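Long-range contacts in quinone oxidoreductase (Coxiella burnetii, PDB 3TQH), which binds NADPH and probably catalyses the NADPH-dependent reduction of quinones, as a member of the medium-chain dehydrogenase/reductase superfamily: residues Val40-Ser44 / Phe128-Ser133; Tyr73-Val79 / Val95-Phe101. All blocks are in the same frame, centred on the assembly; numbering follows the deposited sequence.

Interaction 1: residues Val40-Ser44 / Phe128-Ser133. With SO4 (sulfate ion), chain D.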
loop_
_atom_site.group_PDB
_atom_site.type_symbol
_atom_site.label_atom_id
_atom_site.label_comp_id
_atom_site.label_asym_id
_atom_site.label_seq_id
_atom_site.Cartn_x
_atom_site.Cartn_y
_atom_site.Cartn_z
ATOM N N VAL A 40 -5.189 -13.214 -13.600
ATOM C CA VAL A 40 -4.170 -12.453 -12.874
ATOM C C VAL A 40 -2.755 -12.732 -13.383
ATOM O O VAL A 40 -2.329 -13.877 -13.470
ATOM C CB VAL A 40 -4.225 -12.731 -11.347
ATOM C CG1 VAL A 40 -3.115 -11.970 -10.610
ATOM C CG2 VAL A 40 -5.588 -12.345 -10.786
ATOM N N HIS A 41 -2.033 -11.665 -13.707
ATOM C CA HIS A 41 -0.625 -11.753 -14.094
ATOM C C HIS A 41 0.288 -11.447 -12.910
ATOM O O HIS A 41 1.335 -12.077 -12.757
ATOM C CB HIS A 41 -0.330 -10.817 -15.270
ATOM C CG HIS A 41 -0.763 -11.368 -16.594
ATOM N ND1 HIS A 41 0.125 -11.646 -17.611
ATOM C CD2 HIS A 41 -1.986 -11.723 -17.056
ATOM C CE1 HIS A 41 -0.536 -12.131 -18.649
ATOM N NE2 HIS A 41 -1.818 -12.191 -18.337
ATOM N N ALA A 42 -0.118 -10.501 -12.065
ATOM C CA ALA A 42 0.675 -10.116 -10.902
ATOM C C ALA A 42 -0.208 -9.630 -9.749
ATOM O O ALA A 42 -1.302 -9.101 -9.972
ATOM C CB ALA A 42 1.685 -9.044 -11.295
ATOM N N ALA A 43 0.277 -9.814 -8.522
ATOM C CA ALA A 43 -0.431 -9.379 -7.314
ATOM C C ALA A 43 0.574 -9.023 -6.216
ATOM O O ALA A 43 1.432 -9.834 -5.873
ATOM C CB ALA A 43 -1.365 -10.472 -6.829
ATOM N N SER A 44 0.470 -7.816 -5.666
ATOM C CA SER A 44 1.452 -7.354 -4.694
ATOM C C SER A 44 0.986 -7.574 -3.274
ATOM O O SER A 44 -0.213 -7.674 -3.004
ATOM C CB SER A 44 1.796 -5.881 -4.912
ATOM O OG SER A 44 0.694 -5.032 -4.658
ATOM N N PHE A 128 3.344 -5.787 -15.950
ATOM C CA PHE A 128 2.301 -6.292 -15.062
ATOM C C PHE A 128 2.735 -6.259 -13.589
ATOM O O PHE A 128 1.947 -5.898 -12.717
ATOM C CB PHE A 128 1.887 -7.715 -15.466
ATOM C CG PHE A 128 1.004 -7.767 -16.685
ATOM C CD1 PHE A 128 1.517 -8.132 -17.920
ATOM C CD2 PHE A 128 -0.346 -7.444 -16.594
ATOM C CE1 PHE A 128 0.706 -8.185 -19.043
ATOM C CE2 PHE A 128 -1.167 -7.495 -17.713
ATOM C CZ PHE A 128 -0.639 -7.868 -18.940
ATOM N N LEU A 129 3.986 -6.633 -13.323
ATOM C CA LEU A 129 4.551 -6.574 -11.974
ATOM C C LEU A 129 4.536 -5.151 -11.407
ATOM O O LEU A 129 4.185 -4.943 -10.239
ATOM C CB LEU A 129 5.981 -7.120 -11.963
ATOM C CG LEU A 129 6.123 -8.618 -12.240
ATOM C CD1 LEU A 129 7.564 -8.961 -12.576
ATOM C CD2 LEU A 129 5.618 -9.435 -11.057
ATOM N N GLN A 130 4.927 -4.175 -12.224
ATOM C CA GLN A 130 4.854 -2.774 -11.812
ATOM C C GLN A 130 3.406 -2.344 -11.556
ATOM O O GLN A 130 3.121 -1.668 -10.569
ATOM C CB GLN A 130 5.489 -1.856 -12.862
ATOM C CG GLN A 130 7.010 -1.891 -12.884
ATOM C CD GLN A 130 7.596 -1.037 -13.989
ATOM O OE1 GLN A 130 7.079 -1.007 -15.109
ATOM N NE2 GLN A 130 8.689 -0.346 -13.686
ATOM N N ALA A 131 2.502 -2.747 -12.444
ATOM C CA ALA A 131 1.095 -2.365 -12.333
ATOM C C ALA A 131 0.429 -2.902 -11.061
ATOM O O ALA A 131 -0.417 -2.229 -10.484
ATOM C CB ALA A 131 0.320 -2.810 -13.567
ATOM N N ALA A 132 0.800 -4.110 -10.638
ATOM C CA ALA A 132 0.204 -4.732 -9.451
ATOM C C ALA A 132 0.815 -4.189 -8.164
ATOM O O ALA A 132 0.214 -4.285 -7.107
ATOM C CB ALA A 132 0.365 -6.250 -9.502
ATOM N N SER A 133 2.012 -3.624 -8.259
ATOM C CA SER A 133 2.719 -3.098 -7.092
ATOM C C SER A 133 2.305 -1.674 -6.730
ATOM O O SER A 133 2.611 -1.194 -5.639
ATOM C CB SER A 133 4.227 -3.155 -7.334
ATOM O OG SER A 133 4.672 -4.502 -7.430
HETATM S S SO4 D . 5.515 -8.511 -17.182
HETATM O O1 SO4 D . 4.858 -9.788 -17.449
HETATM O O2 SO4 D . 6.754 -8.418 -17.960
HETATM O O3 SO4 D . 4.655 -7.407 -17.609
HETATM O O4 SO4 D . 5.806 -8.411 -15.751
#
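The imidazole of H41 and the ring of F128 lie face to face but displaced, their centroids 4.2 Å apart and their planes inclined by 22°. Both side chains carry CG beside their own backbone N, which brings each ring out toward the other. H41 ND1 comes over the rim of the phenyl ring, while H41 CB approaches the same ring, 3.6 Å from F128 CG, as a CH-pi donor. Further along, A42 CB drops onto the first helical turn, 3.5 Å from F128 O and 3.6 Å from A132 CB. A classic beta bulge, in which H41 and A42 together sit opposite S76, interrupts strand 36-44 and brings these two consecutive side chains toward helix 128-133. Beyond the bulge, S44 OG donates a short bond of 2.6 Å to A132 O, meeting that carbonyl from 29° out of its plane. S133 OG turns back to L129 O within its own helix.

Around this first shell, the amide of F128 reaches a sulfate ion, probably a crystallisation additive, through a nearly straight bond from F128 N to O3 of the ion (2.7 Å, 169°). The anion thus sits at the helix N terminus, where the helix dipole would probably favour it. F128 O accepts a hydrogen bond from S76 OG, and K122 makes a cation-pi contact with the F128 ring.

Interaction 2: residues Tyr73-Val79 / Val95-Phe101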
loop_
_atom_site.group_PDB
_atom_site.type_symbol
_atom_site.label_atom_id
_atom_site.label_comp_id
_atom_site.label_asym_id
_atom_site.label_seq_id
_atom_site.Cartn_x
_atom_site.Cartn_y
_atom_site.Cartn_z
ATOM N N TYR A 73 -5.219 -7.440 -2.204
ATOM C CA TYR A 73 -6.133 -6.490 -2.838
ATOM C C TYR A 73 -5.610 -5.951 -4.176
ATOM O O TYR A 73 -6.405 -5.576 -5.029
ATOM C CB TYR A 73 -6.394 -5.303 -1.907
ATOM C CG TYR A 73 -7.059 -5.638 -0.584
ATOM C CD1 TYR A 73 -8.331 -6.204 -0.534
ATOM C CD2 TYR A 73 -6.431 -5.347 0.622
ATOM C CE1 TYR A 73 -8.944 -6.494 0.688
ATOM C CE2 TYR A 73 -7.035 -5.624 1.841
ATOM C CZ TYR A 73 -8.284 -6.195 1.870
ATOM O OH TYR A 73 -8.866 -6.466 3.094
ATOM N N ASP A 74 -4.287 -5.898 -4.342
ATOM C CA ASP A 74 -3.655 -5.291 -5.507
ATOM C C ASP A 74 -3.462 -6.338 -6.587
ATOM O O ASP A 74 -2.964 -7.432 -6.301
ATOM C CB ASP A 74 -2.264 -4.758 -5.150
ATOM C CG ASP A 74 -2.291 -3.471 -4.348
ATOM O OD1 ASP A 74 -3.391 -2.924 -4.091
ATOM O OD2 ASP A 74 -1.187 -2.999 -3.979
ATOM N N PHE A 75 -3.819 -6.007 -7.826
ATOM C CA PHE A 75 -3.655 -6.962 -8.914
ATOM C C PHE A 75 -3.432 -6.314 -10.269
ATOM O O PHE A 75 -3.716 -5.140 -10.486
ATOM C CB PHE A 75 -4.877 -7.885 -9.012
ATOM C CG PHE A 75 -6.026 -7.279 -9.765
ATOM C CD1 PHE A 75 -6.989 -6.531 -9.103
ATOM C CD2 PHE A 75 -6.127 -7.432 -11.140
ATOM C CE1 PHE A 75 -8.041 -5.964 -9.803
ATOM C CE2 PHE A 75 -7.163 -6.866 -11.844
ATOM C CZ PHE A 75 -8.124 -6.130 -11.179
ATOM N N SER A 76 -2.970 -7.145 -11.187
ATOM C CA SER A 76 -2.672 -6.763 -12.547
ATOM C C SER A 76 -3.010 -7.988 -13.397
ATOM O O SER A 76 -2.742 -9.115 -12.983
ATOM C CB SER A 76 -1.185 -6.431 -12.632
ATOM O OG SER A 76 -0.863 -5.827 -13.856
ATOM N N GLY A 77 -3.619 -7.783 -14.563
ATOM C CA GLY A 77 -4.021 -8.915 -15.407
ATOM C C GLY A 77 -4.870 -8.617 -16.634
ATOM O O GLY A 77 -4.981 -7.472 -17.070
ATOM N N GLU A 78 -5.469 -9.671 -17.184
ATOM C CA GLU A 78 -6.242 -9.591 -18.426
ATOM C C GLU A 78 -7.712 -9.930 -18.168
ATOM O O GLU A 78 -8.014 -10.891 -17.457
ATOM C CB GLU A 78 -5.654 -10.555 -19.461
ATOM C CG GLU A 78 -6.281 -10.458 -20.859
ATOM C CD GLU A 78 -5.741 -11.508 -21.841
ATOM O OE1 GLU A 78 -5.092 -12.487 -21.391
ATOM O OE2 GLU A 78 -5.974 -11.356 -23.069
ATOM N N VAL A 79 -8.617 -9.138 -18.745
ATOM C CA VAL A 79 -10.055 -9.389 -18.638
ATOM C C VAL A 79 -10.428 -10.576 -19.521
ATOM O O VAL A 79 -10.180 -10.564 -20.727
ATOM C CB VAL A 79 -10.882 -8.163 -19.063
ATOM C CG1 VAL A 79 -12.375 -8.466 -18.990
ATOM C CG2 VAL A 79 -10.531 -6.956 -18.194
ATOM N N VAL A 95 -5.480 -4.805 -17.505
ATOM C CA VAL A 95 -5.989 -3.941 -16.441
ATOM C C VAL A 95 -5.210 -4.059 -15.138
ATOM O O VAL A 95 -4.487 -5.027 -14.906
ATOM C CB VAL A 95 -7.481 -4.230 -16.140
ATOM C CG1 VAL A 95 -8.343 -3.921 -17.371
ATOM C CG2 VAL A 95 -7.666 -5.667 -15.677
HETATM N N MSE A 96 -5.395 -3.056 -14.288
HETATM C CA MSE A 96 -4.722 -2.969 -13.000
HETATM C C MSE A 96 -5.662 -2.294 -12.012
HETATM O O MSE A 96 -6.426 -1.401 -12.379
HETATM C CB MSE A 96 -3.427 -2.166 -13.128
HETATM C CG MSE A 96 -3.591 -0.869 -13.919
HETATM SE SE MSE A 96 -1.996 0.248 -13.967
HETATM C CE MSE A 96 -1.621 0.346 -12.042
ATOM N N GLY A 97 -5.617 -2.731 -10.759
ATOM C CA GLY A 97 -6.468 -2.145 -9.753
ATOM C C GLY A 97 -6.557 -2.929 -8.468
ATOM O O GLY A 97 -5.617 -3.640 -8.089
ATOM N N ILE A 98 -7.703 -2.772 -7.806
ATOM C CA ILE A 98 -7.969 -3.345 -6.495
ATOM C C ILE A 98 -9.178 -4.253 -6.615
ATOM O O ILE A 98 -10.161 -3.888 -7.256
ATOM C CB ILE A 98 -8.311 -2.246 -5.441
ATOM C CG1 ILE A 98 -7.246 -1.148 -5.416
ATOM C CG2 ILE A 98 -8.453 -2.854 -4.051
ATOM C CD1 ILE A 98 -5.903 -1.639 -5.013
ATOM N N ALA A 99 -9.124 -5.417 -5.984
ATOM C CA ALA A 99 -10.249 -6.345 -6.006
ATOM C C ALA A 99 -10.616 -6.801 -4.594
ATOM O O ALA A 99 -9.747 -7.094 -3.774
ATOM C CB ALA A 99 -9.931 -7.541 -6.896
ATOM N N GLY A 100 -11.914 -6.846 -4.317
ATOM C CA GLY A 100 -12.421 -7.379 -3.061
ATOM C C GLY A 100 -12.147 -6.532 -1.837
ATOM O O GLY A 100 -12.205 -7.034 -0.719
ATOM N N PHE A 101 -11.862 -5.249 -2.034
ATOM C CA PHE A 101 -11.505 -4.382 -0.919
ATOM C C PHE A 101 -12.757 -3.820 -0.272
ATOM O O PHE A 101 -13.618 -3.296 -0.971
ATOM C CB PHE A 101 -10.592 -3.234 -1.358
ATOM C CG PHE A 101 -10.181 -2.322 -0.231
ATOM C CD1 PHE A 101 -9.122 -2.660 0.603
ATOM C CD2 PHE A 101 -10.866 -1.131 0.007
ATOM C CE1 PHE A 101 -8.743 -1.822 1.652
ATOM C CE2 PHE A 101 -10.495 -0.287 1.050
ATOM C CZ PHE A 101 -9.433 -0.633 1.874
#
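Y73 O is gripped twice from across the hairpin, by A99 N just past the strand end, which donates a hydrogen bond of 2.9 Å lying in the carbonyl plane, and by I98 CA, which brings a CA-H...O contact of 3.1 Å to the same oxygen. The hydrogen-bonded pairs of the antiparallel strands are F75 with G97 and G77 with V95, and in each the amides and carbonyls are exchanged both ways; the shortest of these bonds, from V95 N to G77 O, measures 2.7 Å and is almost straight. The strand directions are 145° apart, a marked twist.

F75 holds its CG between the backbone N and the carbonyl carbon (chi1 82°), a rotation that swings the phenyl ring across the neighbouring strand. One face of the ring lies over G97 N, offset toward the rim; at the backbone angles of G97 a CB would press on M96 O. F75 CE2 meets V95 CG2 at the ring edge, 4.0 Å away, and A99 CB closes against F75 CE1. V79 CG2 joins the same apolar layer through V95 CG1, and I38 of the adjacent strand packs on it. On the other face D74 and I98 lie side by side, with D74 OD1 hydrogen-bonded to T136 OG1, and S76 and M96 pack on helix 128-133.

Past the strand ends, F101 turns its edge to the face of Y73, a T-shaped pair with planes at 80°. F101 CD1 stands over the centre of the tyrosine ring, 3.8 Å from Y73 CD2. Y73 OH is held by P102 O, and F101 makes a cation-pi contact with K268, an NADPH-binding residue. Strands 74-82 and 94-98 form a twisted beta hairpin of the GroES-like domain, whose exit loop brings F101 to about 6 Å, nearest atoms, from the bound NADPH.

Overall arrangement
Strand 36-44 comes first along the chain, followed by strand 74-82, which pairs with it in the mixed sheet of the GroES-like part of the fold. After an 11-residue connection, strand 94-98 returns alongside 74-82, and interaction 2 closes this short hairpin. Only at helix 128-133 does the chain come back to strand 36-44, so interaction 1 closes a much longer loop, within which the whole of interaction 2 lies. The centres lie about 8 Å apart, and the segments touch where 40-44 runs beside 73-79, through probable backbone hydrogen bonds, H41 N to S76 O and S76 N to A42 O. Together they join sheet, hairpin and helix.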